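Local coordinates for protein rhizobiales Sp. Pch2 (Marine metagenome, PDB 6PB3) that is probably an AAA+ ATPase of the Pch2/TRIP13 family that remodels HORMA domain proteins and helps regulate cGAS-like enzymes in bacteriophage immunity, at residues 37-42 against 88-93; 50-55 against 69-74; 133-138 against 195-200; 201-204 against 208-211; 229-234 against 269-274. All blocks are in the same frame, centred on the assembly; numbering follows the deposited sequence.

Contact 1: residues 37-42 against 88-93; sequences SRLSKM and TELAET. With SO4 (sulfate ion), chain B.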
# COMPACT_ATOMS: atom_id res chain seq x y z
N SER A 37 -36.77 4.06 -9.13
CA SER A 37 -37.39 3.68 -10.39
C SER A 37 -36.66 2.51 -11.05
O SER A 37 -37.28 1.54 -11.49
CB SER A 37 -37.42 4.89 -11.33
OG SER A 37 -37.67 4.50 -12.67
N ARG A 38 -35.33 2.59 -11.13
CA ARG A 38 -34.58 1.51 -11.78
C ARG A 38 -34.68 0.22 -10.98
O ARG A 38 -34.95 -0.85 -11.54
CB ARG A 38 -33.12 1.91 -11.97
CG ARG A 38 -32.91 3.06 -12.91
CD ARG A 38 -31.41 3.40 -13.01
NE ARG A 38 -31.23 4.65 -13.74
CZ ARG A 38 -30.07 5.30 -13.84
NH1 ARG A 38 -28.98 4.84 -13.26
NH2 ARG A 38 -30.02 6.43 -14.53
N LEU A 39 -34.50 0.30 -9.66
CA LEU A 39 -34.61 -0.90 -8.85
C LEU A 39 -36.00 -1.49 -8.96
O LEU A 39 -36.16 -2.69 -9.19
CB LEU A 39 -34.25 -0.59 -7.39
CG LEU A 39 -34.30 -1.79 -6.43
CD1 LEU A 39 -33.38 -2.90 -6.98
CD2 LEU A 39 -33.93 -1.43 -4.97
N SER A 40 -37.04 -0.64 -8.87
CA SER A 40 -38.40 -1.15 -8.90
C SER A 40 -38.74 -1.76 -10.26
O SER A 40 -39.37 -2.82 -10.34
CB SER A 40 -39.40 -0.02 -8.55
OG SER A 40 -40.67 -0.29 -9.07
N LYS A 41 -38.35 -1.08 -11.34
CA LYS A 41 -38.74 -1.58 -12.65
C LYS A 41 -37.96 -2.85 -13.02
O LYS A 41 -38.52 -3.75 -13.66
CB LYS A 41 -38.55 -0.48 -13.69
CG LYS A 41 -39.53 0.71 -13.55
CD LYS A 41 -39.07 1.88 -14.42
CE LYS A 41 -40.16 2.96 -14.59
NZ LYS A 41 -39.66 4.00 -15.54
N MSE A 42 -36.69 -2.93 -12.64
CA MSE A 42 -35.87 -4.12 -12.97
C MSE A 42 -36.42 -5.35 -12.27
O MSE A 42 -36.54 -6.44 -12.87
CB MSE A 42 -34.40 -3.90 -12.58
CG MSE A 42 -33.46 -5.03 -13.02
SE MSE A 42 -33.41 -5.33 -14.97
CE MSE A 42 -34.51 -6.82 -15.12
N THR A 88 -29.53 -0.01 1.83
CA THR A 88 -30.24 -1.03 2.59
C THR A 88 -31.69 -0.63 2.81
O THR A 88 -32.61 -1.44 2.62
CB THR A 88 -29.53 -1.25 3.93
OG1 THR A 88 -28.14 -1.48 3.70
CG2 THR A 88 -30.14 -2.42 4.69
N GLU A 89 -31.91 0.62 3.22
CA GLU A 89 -33.26 1.09 3.46
C GLU A 89 -34.07 1.04 2.17
O GLU A 89 -35.26 0.70 2.18
CB GLU A 89 -33.23 2.50 4.04
CG GLU A 89 -34.59 3.11 4.27
CD GLU A 89 -35.20 2.72 5.60
OE1 GLU A 89 -34.72 1.74 6.22
OE2 GLU A 89 -36.17 3.39 6.02
N LEU A 90 -33.43 1.34 1.04
CA LEU A 90 -34.13 1.20 -0.24
C LEU A 90 -34.46 -0.26 -0.54
O LEU A 90 -35.59 -0.59 -0.92
CB LEU A 90 -33.28 1.81 -1.36
CG LEU A 90 -33.88 1.72 -2.76
CD1 LEU A 90 -35.19 2.53 -2.82
CD2 LEU A 90 -32.91 2.22 -3.79
N ALA A 91 -33.49 -1.16 -0.34
CA ALA A 91 -33.73 -2.55 -0.67
C ALA A 91 -34.81 -3.16 0.22
O ALA A 91 -35.54 -4.05 -0.21
CB ALA A 91 -32.43 -3.35 -0.55
N GLU A 92 -34.91 -2.70 1.48
CA GLU A 92 -35.88 -3.26 2.41
C GLU A 92 -37.28 -2.72 2.20
O GLU A 92 -38.22 -3.27 2.77
CB GLU A 92 -35.47 -2.96 3.85
CG GLU A 92 -34.24 -3.71 4.33
CD GLU A 92 -33.91 -3.35 5.77
OE1 GLU A 92 -34.47 -2.34 6.26
OE2 GLU A 92 -33.11 -4.06 6.41
N THR A 93 -37.45 -1.66 1.42
CA THR A 93 -38.78 -1.08 1.24
C THR A 93 -39.26 -1.06 -0.21
O THR A 93 -40.47 -0.92 -0.42
CB THR A 93 -38.81 0.35 1.79
OG1 THR A 93 -37.81 1.14 1.14
CG2 THR A 93 -38.55 0.33 3.28
S SO4 B . -26.38 2.19 3.16
O1 SO4 B . -25.11 1.93 3.84
O2 SO4 B . -27.10 0.93 3.09
O3 SO4 B . -27.17 3.16 3.95
O4 SO4 B . -26.14 2.80 1.85
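Leu39, on helix 33-47, meets Leu90 and Ala91 on helix 87-93. The segment 88-93 starts at Thr88, which holds the bound sulfate: its backbone N lies 2.9 Å from sulfate O2, with an N-H...O angle of 164°, and Thr88 OG1 comes within 2.7 Å of the same oxygen. A chi1 of -52° keeps OG1 beside the backbone N, and the two donors converge on O2. The amides of Gly84, Gly86 and Lys87 bind the ion as well. Glu89 turns its carboxylate to Arg25 in a salt bridge. At Leu90 the contact proper begins, tip to tip: Leu39 CD2 sits 3.8 Å from Leu90 CG and 4.0 Å from Leu90 CD2, each leucine holding CG anti to its backbone N. The strand-loop-helix layout fits the Walker A P-loop of AAA+ ATPases, with the sulfate, probably from the crystallisation liquor, likely standing where a nucleotide phosphate would bind. Ala91 offers backbone rather than methyl, its CA 4.4 Å from Leu39 CD2; Leu79 of the central sheet touches both residues. Glu92 gives its carbonyl O to the hydroxyl of Tyr17. Thr93 folds back one turn, and Thr93 OG1 donates to Glu89 O at 2.8 Å, tilted 20° from the carbonyl plane, while its side chain packs on Ala22 and Leu26 of helix 20-28.

Contact 2: residues 50-55 against 69-74; sequences DGLSAW and NVIRRP
With CG anti to the backbone N (chi1 -177°), Leu52 sends its CD2 methyl across to Val70 and Ile71; Ile71 answers with an extended outer arm (chi2 -175°) that carries CD1 over to Ser53. Leu52 CD2 is the pivot of the contact, 3.7 Å from Val70 CG1 and equally 3.7 Å from Ile71 CG1. The two approaches differ. Leu52 and Val70 cross at about a right angle, with one branch of the valine against the leucine tip, whereas Leu52 and Ile71 run alongside each other in opposite directions. Ile71 therefore passes Leu52 and ends at Ser53, where Ile71 CD1 lies 3.3 Å from Ser53 OG. The hydroxyl is not left to the methyl alone, since it also makes a weak hydrogen bond back to the Pro49 carbonyl, one turn earlier in its own helix. Leu52 and Val70 are buried, while Ser53 and Ile71 are partly exposed. Two residues beyond Ser53, Trp55 stacks on His59 and uses NE1 to bond the Thr287 carbonyl of a neighbouring subunit, so this helix also serves the assembly. The contact folds helix 49-59 against the short helix 68-71, just before the chain enters strand 76-81 of the central sheet. Val70 also meets helix 33-47 through Met42, and Leu52 packs on Tyr284 of that neighbouring subunit.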
# COMPACT_ATOMS: atom_id res chain seq x y z
N ASP A 50 -42.76 -10.92 -19.19
CA ASP A 50 -43.70 -10.68 -20.28
C ASP A 50 -44.03 -9.20 -20.43
O ASP A 50 -44.24 -8.72 -21.55
CB ASP A 50 -44.96 -11.51 -20.07
CG ASP A 50 -44.69 -13.01 -20.07
OD1 ASP A 50 -43.69 -13.43 -20.70
OD2 ASP A 50 -45.47 -13.76 -19.46
N GLY A 51 -44.06 -8.47 -19.31
CA GLY A 51 -44.39 -7.05 -19.37
C GLY A 51 -43.38 -6.25 -20.17
O GLY A 51 -43.73 -5.27 -20.82
N LEU A 52 -42.10 -6.66 -20.12
CA LEU A 52 -41.09 -5.99 -20.94
C LEU A 52 -41.25 -6.35 -22.41
O LEU A 52 -41.15 -5.48 -23.29
CB LEU A 52 -39.68 -6.34 -20.46
CG LEU A 52 -38.53 -5.65 -21.19
CD1 LEU A 52 -38.62 -4.13 -20.99
CD2 LEU A 52 -37.18 -6.17 -20.71
N SER A 53 -41.51 -7.62 -22.70
CA SER A 53 -41.76 -8.03 -24.08
C SER A 53 -42.95 -7.29 -24.66
O SER A 53 -42.90 -6.81 -25.80
CB SER A 53 -41.98 -9.53 -24.16
OG SER A 53 -40.99 -10.23 -23.44
N ALA A 54 -44.03 -7.17 -23.89
CA ALA A 54 -45.21 -6.48 -24.40
C ALA A 54 -44.92 -5.01 -24.65
O ALA A 54 -45.30 -4.47 -25.69
CB ALA A 54 -46.38 -6.65 -23.43
N TRP A 55 -44.22 -4.36 -23.72
CA TRP A 55 -43.82 -2.97 -23.94
C TRP A 55 -43.01 -2.83 -25.22
O TRP A 55 -43.24 -1.90 -26.01
CB TRP A 55 -43.03 -2.43 -22.76
CG TRP A 55 -42.32 -1.15 -23.10
CD1 TRP A 55 -42.83 0.11 -23.04
CD2 TRP A 55 -40.98 -1.01 -23.60
NE1 TRP A 55 -41.89 1.03 -23.45
CE2 TRP A 55 -40.75 0.36 -23.80
CE3 TRP A 55 -39.95 -1.92 -23.88
CZ2 TRP A 55 -39.53 0.86 -24.27
CZ3 TRP A 55 -38.74 -1.42 -24.35
CH2 TRP A 55 -38.54 -0.05 -24.55
N ASN A 69 -31.25 -8.82 -24.50
CA ASN A 69 -30.22 -8.85 -23.47
C ASN A 69 -30.83 -8.72 -22.08
O ASN A 69 -30.41 -9.43 -21.16
CB ASN A 69 -29.18 -7.75 -23.73
CG ASN A 69 -29.80 -6.40 -24.06
OD1 ASN A 69 -30.88 -6.06 -23.57
ND2 ASN A 69 -29.11 -5.63 -24.89
N VAL A 70 -31.83 -7.85 -21.90
CA VAL A 70 -32.32 -7.54 -20.56
C VAL A 70 -33.05 -8.73 -19.95
O VAL A 70 -32.96 -8.98 -18.74
CB VAL A 70 -33.22 -6.29 -20.58
CG1 VAL A 70 -33.83 -6.06 -19.22
CG2 VAL A 70 -32.44 -5.09 -21.00
N ILE A 71 -33.79 -9.47 -20.76
CA ILE A 71 -34.70 -10.47 -20.20
C ILE A 71 -33.92 -11.69 -19.71
O ILE A 71 -34.16 -12.20 -18.61
CB ILE A 71 -35.76 -10.86 -21.25
CG1 ILE A 71 -36.83 -9.79 -21.32
CG2 ILE A 71 -36.37 -12.21 -20.92
CD1 ILE A 71 -37.97 -10.15 -22.23
N ARG A 72 -32.97 -12.15 -20.51
CA ARG A 72 -32.30 -13.42 -20.23
C ARG A 72 -31.31 -13.35 -19.07
O ARG A 72 -30.65 -14.36 -18.79
CB ARG A 72 -31.60 -13.91 -21.50
N ARG A 73 -31.19 -12.21 -18.39
CA ARG A 73 -30.18 -12.08 -17.35
C ARG A 73 -30.58 -12.87 -16.10
O ARG A 73 -31.75 -12.91 -15.73
CB ARG A 73 -30.01 -10.62 -16.95
CG ARG A 73 -29.76 -9.66 -18.08
CD ARG A 73 -28.50 -10.04 -18.86
NE ARG A 73 -27.37 -10.49 -18.05
CZ ARG A 73 -26.58 -9.68 -17.34
NH1 ARG A 73 -26.82 -8.38 -17.30
NH2 ARG A 73 -25.56 -10.20 -16.66
N PRO A 74 -29.61 -13.46 -15.41
CA PRO A 74 -29.91 -14.03 -14.09
C PRO A 74 -30.55 -12.99 -13.20
O PRO A 74 -30.22 -11.79 -13.28
CB PRO A 74 -28.52 -14.45 -13.57
CG PRO A 74 -27.62 -14.45 -14.76
CD PRO A 74 -28.17 -13.41 -15.69

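Contact 3: residues 133-138 against 195-200; sequences EHTVSE and LPAAVI
Val136 meets Leu195 while, on another side of the same helix, the His134 ring carries Glu138 CG on one face, 3.7 Å above its plane and shifted toward the rim; Phe11 meets the imidazole with the planes inclined at about 50°. This is a helix packed on the central, largely parallel sheet of the AAA+ P-loop fold, helix 124-141 lying over the start of strand 197-203. Val136 CG1 touches Leu195 CD1 at 3.7 Å, the two side chains crossing obliquely. A chi1 of 173° holds this valine branch anti to the backbone N. One residue earlier on the helix, Thr135 CG2 faces Ala197 CB at 4.1 Å, a slacker contact between single methyls. Between Leu195 and Ala197 the chain makes an inverse gamma turn centred on Pro196, closed by a weak bond from Ala197 N to Leu195 O. Past the turn it enters the sheet, where Ala198 pairs with strand 151-157 and Val199 with strand 76-81. Leu190 of helix 179-192 touches both Val136 and Ala197, closing over the same apolar patch. The one polar side-chain atom among the four touching residues, Thr135 OG1, turns back along its own helix and is hydrogen-bonded to the carbonyl O of Ala131.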
# COMPACT_ATOMS: atom_id res chain seq x y z
N GLU A 133 -33.05 -22.68 -1.45
CA GLU A 133 -34.03 -23.75 -1.54
C GLU A 133 -35.41 -23.27 -1.08
O GLU A 133 -36.43 -23.56 -1.72
CB GLU A 133 -33.59 -24.94 -0.70
CG GLU A 133 -34.58 -26.10 -0.79
CD GLU A 133 -34.75 -26.60 -2.21
OE1 GLU A 133 -33.77 -26.56 -2.99
OE2 GLU A 133 -35.86 -27.05 -2.56
N HIS A 134 -35.45 -22.53 0.03
CA HIS A 134 -36.72 -21.97 0.49
C HIS A 134 -37.29 -21.02 -0.55
O HIS A 134 -38.48 -21.07 -0.86
CB HIS A 134 -36.52 -21.26 1.83
CG HIS A 134 -37.78 -20.75 2.45
ND1 HIS A 134 -38.06 -19.41 2.58
CD2 HIS A 134 -38.84 -21.41 2.99
CE1 HIS A 134 -39.23 -19.25 3.16
NE2 HIS A 134 -39.73 -20.45 3.42
N THR A 135 -36.44 -20.15 -1.11
CA THR A 135 -36.92 -19.18 -2.09
C THR A 135 -37.54 -19.88 -3.29
O THR A 135 -38.61 -19.49 -3.77
CB THR A 135 -35.77 -18.28 -2.52
OG1 THR A 135 -35.17 -17.69 -1.36
CG2 THR A 135 -36.26 -17.18 -3.44
N VAL A 136 -36.89 -20.94 -3.78
CA VAL A 136 -37.43 -21.71 -4.90
C VAL A 136 -38.78 -22.32 -4.53
O VAL A 136 -39.75 -22.24 -5.30
CB VAL A 136 -36.43 -22.79 -5.34
CG1 VAL A 136 -37.04 -23.70 -6.39
CG2 VAL A 136 -35.14 -22.15 -5.85
N SER A 137 -38.87 -22.93 -3.35
CA SER A 137 -40.12 -23.57 -2.93
C SER A 137 -41.26 -22.56 -2.88
O SER A 137 -42.34 -22.79 -3.45
CB SER A 137 -39.92 -24.25 -1.58
OG SER A 137 -41.15 -24.76 -1.08
N GLU A 138 -41.04 -21.43 -2.20
CA GLU A 138 -42.10 -20.43 -2.08
C GLU A 138 -42.48 -19.87 -3.44
O GLU A 138 -43.67 -19.63 -3.71
CB GLU A 138 -41.64 -19.31 -1.15
CG GLU A 138 -41.76 -19.68 0.32
CD GLU A 138 -43.19 -20.02 0.71
OE1 GLU A 138 -44.10 -19.22 0.41
OE2 GLU A 138 -43.40 -21.11 1.29
N LEU A 195 -39.52 -19.07 -12.32
CA LEU A 195 -40.06 -18.77 -11.00
C LEU A 195 -40.03 -17.27 -10.75
O LEU A 195 -39.01 -16.61 -11.02
CB LEU A 195 -39.26 -19.49 -9.93
CG LEU A 195 -39.07 -21.00 -10.12
CD1 LEU A 195 -37.98 -21.53 -9.21
CD2 LEU A 195 -40.38 -21.74 -9.89
N PRO A 196 -41.11 -16.70 -10.24
CA PRO A 196 -41.17 -15.25 -9.91
C PRO A 196 -40.37 -14.93 -8.65
O PRO A 196 -40.91 -14.77 -7.54
CB PRO A 196 -42.66 -15.02 -9.71
CG PRO A 196 -43.16 -16.33 -9.16
CD PRO A 196 -42.34 -17.40 -9.84
N ALA A 197 -39.04 -14.85 -8.82
CA ALA A 197 -38.12 -14.62 -7.71
C ALA A 197 -36.92 -13.81 -8.19
O ALA A 197 -36.46 -14.00 -9.33
CB ALA A 197 -37.66 -15.94 -7.08
N ALA A 198 -36.41 -12.93 -7.33
CA ALA A 198 -35.24 -12.10 -7.61
C ALA A 198 -34.40 -11.94 -6.35
O ALA A 198 -34.87 -12.12 -5.23
CB ALA A 198 -35.64 -10.71 -8.12
N VAL A 199 -33.14 -11.55 -6.56
CA VAL A 199 -32.18 -11.36 -5.47
C VAL A 199 -31.67 -9.93 -5.53
O VAL A 199 -31.28 -9.45 -6.60
CB VAL A 199 -30.99 -12.34 -5.55
CG1 VAL A 199 -30.13 -12.22 -4.28
CG2 VAL A 199 -31.46 -13.77 -5.77
N ILE A 200 -31.67 -9.26 -4.38
CA ILE A 200 -31.04 -7.96 -4.23
C ILE A 200 -29.84 -8.14 -3.33
O ILE A 200 -29.95 -8.70 -2.22
CB ILE A 200 -32.00 -6.92 -3.62
CG1 ILE A 200 -33.24 -6.74 -4.50
CG2 ILE A 200 -31.24 -5.59 -3.37
CD1 ILE A 200 -34.34 -5.91 -3.86

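Contact 4: residues 201-204 against 208-211; sequences MCTN and SLDP
Extended strand geometry directs Met201 and Thr203 toward Ser208 and Leu209 while Cys202 faces the other way, and the backbones come nearest where Thr203 CA lies 7.4 Å from Ser208 CA. Met201, a selenomethionine, meets Leu209 tip to tip. Its CG occupies the crowded position between backbone N and carbonyl carbon (chi1 68°), and a bend at chi3 (-60°) turns the terminal methyl onto the leucine. There Met201 CE is pressed to 3.5 Å from Leu209 CD2, closer than usual for two carbons, with Met201 SE at 3.9 Å from the same methyl. The other leucine branch is shared: Leu209 CD1 lies between Met201 SE, at 4.0 Å, and Thr203 CG2, at 4.2 Å. Ser208 takes a looser part, its CB 4.1 Å from Thr203 OG1. The two hydroxyls look elsewhere: Thr203 OG1 bonds to the Arg205 carbonyl and Ser208 OG to that of Ala160. Beyond Leu209, Asp210 N-caps helix 211-214 through OD1 on Ala212 N. The loop thus folds back on the end of central strand 197-203, next to Asn204, which packs on Lys87 and probably takes the sensor-1 place of AAA+ ATPases. Between the segments the attraction is apolar, then, and the hydroxyls of Thr203 and Ser208 are satisfied by main-chain carbonyls outside the contact.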
# COMPACT_ATOMS: atom_id res chain seq x y z
N MSE A 201 -28.70 -7.64 -3.76
CA MSE A 201 -27.62 -7.64 -2.81
C MSE A 201 -26.93 -6.29 -2.77
O MSE A 201 -26.74 -5.63 -3.78
CB MSE A 201 -26.65 -8.76 -3.12
CG MSE A 201 -25.88 -8.64 -4.37
SE MSE A 201 -24.44 -9.87 -4.03
CE MSE A 201 -23.76 -9.00 -2.47
N CYS A 202 -26.56 -5.89 -1.56
CA CYS A 202 -25.94 -4.61 -1.31
C CYS A 202 -24.47 -4.82 -0.99
O CYS A 202 -24.11 -5.77 -0.30
CB CYS A 202 -26.64 -3.86 -0.15
SG CYS A 202 -28.41 -3.62 -0.41
N THR A 203 -23.63 -3.91 -1.49
CA THR A 203 -22.21 -3.91 -1.21
C THR A 203 -21.74 -2.47 -1.19
O THR A 203 -22.31 -1.61 -1.88
CB THR A 203 -21.43 -4.71 -2.26
OG1 THR A 203 -20.05 -4.75 -1.90
CG2 THR A 203 -21.58 -4.08 -3.63
N ASN A 204 -20.73 -2.19 -0.38
CA ASN A 204 -20.16 -0.85 -0.38
C ASN A 204 -19.34 -0.62 -1.63
O ASN A 204 -19.50 0.39 -2.32
CB ASN A 204 -19.32 -0.65 0.87
CG ASN A 204 -20.09 -0.98 2.11
OD1 ASN A 204 -21.32 -0.85 2.16
ND2 ASN A 204 -19.38 -1.45 3.12
N SER A 208 -15.51 -5.41 -4.19
CA SER A 208 -15.48 -6.41 -3.14
C SER A 208 -16.13 -7.72 -3.58
O SER A 208 -15.73 -8.79 -3.12
CB SER A 208 -16.16 -5.89 -1.88
OG SER A 208 -16.59 -6.96 -1.06
N LEU A 209 -17.10 -7.64 -4.47
CA LEU A 209 -17.86 -8.82 -4.85
C LEU A 209 -17.01 -9.80 -5.65
O LEU A 209 -16.17 -9.40 -6.45
CB LEU A 209 -19.09 -8.44 -5.66
CG LEU A 209 -20.29 -8.05 -4.83
CD1 LEU A 209 -21.45 -7.75 -5.75
CD2 LEU A 209 -20.59 -9.20 -3.90
N ASP A 210 -17.24 -11.08 -5.43
CA ASP A 210 -16.62 -12.09 -6.27
C ASP A 210 -17.01 -11.85 -7.73
O ASP A 210 -18.15 -11.50 -8.03
CB ASP A 210 -17.05 -13.49 -5.84
CG ASP A 210 -16.27 -14.58 -6.57
OD1 ASP A 210 -16.54 -14.81 -7.77
OD2 ASP A 210 -15.37 -15.17 -5.95
N PRO A 211 -16.07 -12.01 -8.67
CA PRO A 211 -16.37 -11.74 -10.08
C PRO A 211 -17.50 -12.59 -10.63
O PRO A 211 -18.29 -12.12 -11.46
CB PRO A 211 -15.05 -12.06 -10.79
CG PRO A 211 -14.01 -11.98 -9.71
CD PRO A 211 -14.66 -12.38 -8.45

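Contact 5: residues 229-234 against 269-274; sequences AQRRAV and SDLTQR
Leu271 projects from helix 268-283 toward Arg231 and Val234 of helix 228-239. Its CG stands anti to the carbonyl carbon (chi1 -66°), and with an extended chi2 this puts CD1 on the aliphatic part of the arginine: Leu271 CD1 is 4.1 Å from Arg231 CG, the side chains crossing at about a right angle. Val234 comes against the root of the leucine instead, its CG1 4.4 Å from Leu271 CB. Arg231 is bent at chi3 (-54°), and its guanidinium reaches back to and past the start of its helix: NH2 makes a salt bridge with Asp228, and NH1 bonds to the carbonyl of Pro226 just before it. Both helices belong to the part of the chain after the central sheet, consistent with the small helical lid of AAA+ ATPases. On 269-274 the helix widens into a pi-type turn over 270-274. Arg274 NH1 spans it in a salt bridge with Asp270 OD1 at 3.1 Å; the oxygen lies in the guanidinium plane, yet the arginine comes from above the carboxylate, 81° out of its plane. Alongside, starting one residue earlier, Ser269 OG donates to Gln273 OE1 at 2.6 Å. Gln273 NE2 is thereby turned to the carbonyls of Arg214 and Ala217 of a neighbouring subunit, and Arg274 NH2 bonds Thr222 of that neighbouring subunit. The chemistry is divided accordingly: between these two segments the contact is carbon on carbon, while the polar ends of Gln273 and Arg274, steadied by Ser269 and Asp270, serve the joint between subunits.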
# COMPACT_ATOMS: atom_id res chain seq x y z
N ALA A 229 -28.57 18.04 -9.12
CA ALA A 229 -30.01 17.81 -9.06
C ALA A 229 -30.38 17.01 -7.82
O ALA A 229 -31.35 17.33 -7.12
CB ALA A 229 -30.50 17.10 -10.32
N GLN A 230 -29.61 15.96 -7.52
CA GLN A 230 -29.90 15.14 -6.35
C GLN A 230 -29.70 15.93 -5.06
O GLN A 230 -30.48 15.78 -4.11
CB GLN A 230 -29.05 13.88 -6.36
CG GLN A 230 -29.42 12.96 -7.53
CD GLN A 230 -28.39 11.88 -7.79
OE1 GLN A 230 -27.18 12.14 -7.79
NE2 GLN A 230 -28.85 10.67 -8.02
N ARG A 231 -28.67 16.77 -5.00
CA ARG A 231 -28.49 17.60 -3.81
C ARG A 231 -29.62 18.60 -3.69
O ARG A 231 -30.12 18.85 -2.58
CB ARG A 231 -27.13 18.32 -3.86
CG ARG A 231 -25.95 17.35 -3.89
CD ARG A 231 -24.67 18.03 -3.43
NE ARG A 231 -24.40 19.23 -4.20
CZ ARG A 231 -23.97 19.22 -5.46
NH1 ARG A 231 -23.78 18.05 -6.08
NH2 ARG A 231 -23.74 20.36 -6.09
N ARG A 232 -30.07 19.16 -4.81
CA ARG A 232 -31.20 20.07 -4.79
C ARG A 232 -32.45 19.40 -4.24
O ARG A 232 -33.18 19.99 -3.43
CB ARG A 232 -31.47 20.60 -6.21
CG ARG A 232 -32.28 21.89 -6.25
CD ARG A 232 -32.63 22.30 -7.67
NE ARG A 232 -31.75 21.66 -8.65
CZ ARG A 232 -30.68 22.24 -9.18
NH1 ARG A 232 -30.35 23.47 -8.83
NH2 ARG A 232 -29.94 21.58 -10.06
N ALA A 233 -32.72 18.15 -4.64
CA ALA A 233 -33.95 17.48 -4.19
C ALA A 233 -33.92 17.21 -2.69
O ALA A 233 -34.92 17.44 -2.00
CB ALA A 233 -34.17 16.18 -4.97
N VAL A 234 -32.79 16.74 -2.16
CA VAL A 234 -32.71 16.52 -0.72
C VAL A 234 -32.91 17.83 0.03
O VAL A 234 -33.65 17.89 1.02
CB VAL A 234 -31.36 15.88 -0.35
CG1 VAL A 234 -31.21 15.83 1.16
CG2 VAL A 234 -31.23 14.49 -0.97
N SER A 269 -24.70 10.48 2.69
CA SER A 269 -24.51 10.49 4.14
C SER A 269 -24.17 11.88 4.67
O SER A 269 -24.72 12.31 5.69
CB SER A 269 -23.41 9.51 4.53
OG SER A 269 -23.26 9.49 5.92
N ASP A 270 -23.22 12.56 4.03
CA ASP A 270 -22.89 13.93 4.45
C ASP A 270 -24.13 14.83 4.47
O ASP A 270 -24.24 15.72 5.31
CB ASP A 270 -21.81 14.53 3.54
CG ASP A 270 -20.47 13.80 3.66
OD1 ASP A 270 -20.23 13.11 4.69
OD2 ASP A 270 -19.63 13.94 2.73
N LEU A 271 -25.08 14.60 3.55
CA LEU A 271 -26.28 15.44 3.59
C LEU A 271 -27.22 15.01 4.72
O LEU A 271 -27.72 15.85 5.47
CB LEU A 271 -27.01 15.40 2.24
CG LEU A 271 -26.27 16.03 1.05
CD1 LEU A 271 -26.97 15.71 -0.26
CD2 LEU A 271 -26.14 17.55 1.25
N THR A 272 -27.49 13.71 4.84
CA THR A 272 -28.58 13.26 5.70
C THR A 272 -28.15 13.06 7.14
O THR A 272 -28.95 13.29 8.05
CB THR A 272 -29.18 11.95 5.17
OG1 THR A 272 -28.18 10.92 5.10
CG2 THR A 272 -29.79 12.13 3.76
N GLN A 273 -26.90 12.64 7.38
CA GLN A 273 -26.43 12.36 8.73
C GLN A 273 -25.57 13.47 9.33
O GLN A 273 -25.26 13.41 10.53
CB GLN A 273 -25.65 11.04 8.75
CG GLN A 273 -26.51 9.80 8.34
CD GLN A 273 -25.69 8.52 8.33
OE1 GLN A 273 -24.97 8.25 7.38
NE2 GLN A 273 -25.75 7.77 9.42
N ARG A 274 -25.15 14.46 8.54
CA ARG A 274 -24.38 15.58 9.10
C ARG A 274 -25.05 16.91 8.84
O ARG A 274 -25.44 17.59 9.80
CB ARG A 274 -22.94 15.58 8.56
CG ARG A 274 -22.16 14.28 8.81
CD ARG A 274 -20.85 14.21 8.03
NE ARG A 274 -19.90 15.26 8.41
CZ ARG A 274 -18.96 15.75 7.61
NH1 ARG A 274 -18.84 15.29 6.36
NH2 ARG A 274 -18.13 16.70 8.04

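In the fold
From the N terminus, helix 33-47 opens contact 1, which closes at helix 87-93. Within that loop lies the shorter one of contact 2, made by helices 49-59 and 68-71. The remaining contacts follow in series, none crossing another. Contact 3 ties helix 124-141 to the start of strand 197-203, and contact 4 then folds the chain back on the end of that strand. Ala91 of contact 1 joins both, packing on Ile200 and Cys202. Contact 5 pairs helices 228-239 and 268-283, its centre about 35 Å from that of contact 3, on the opposite side of the chain's centre.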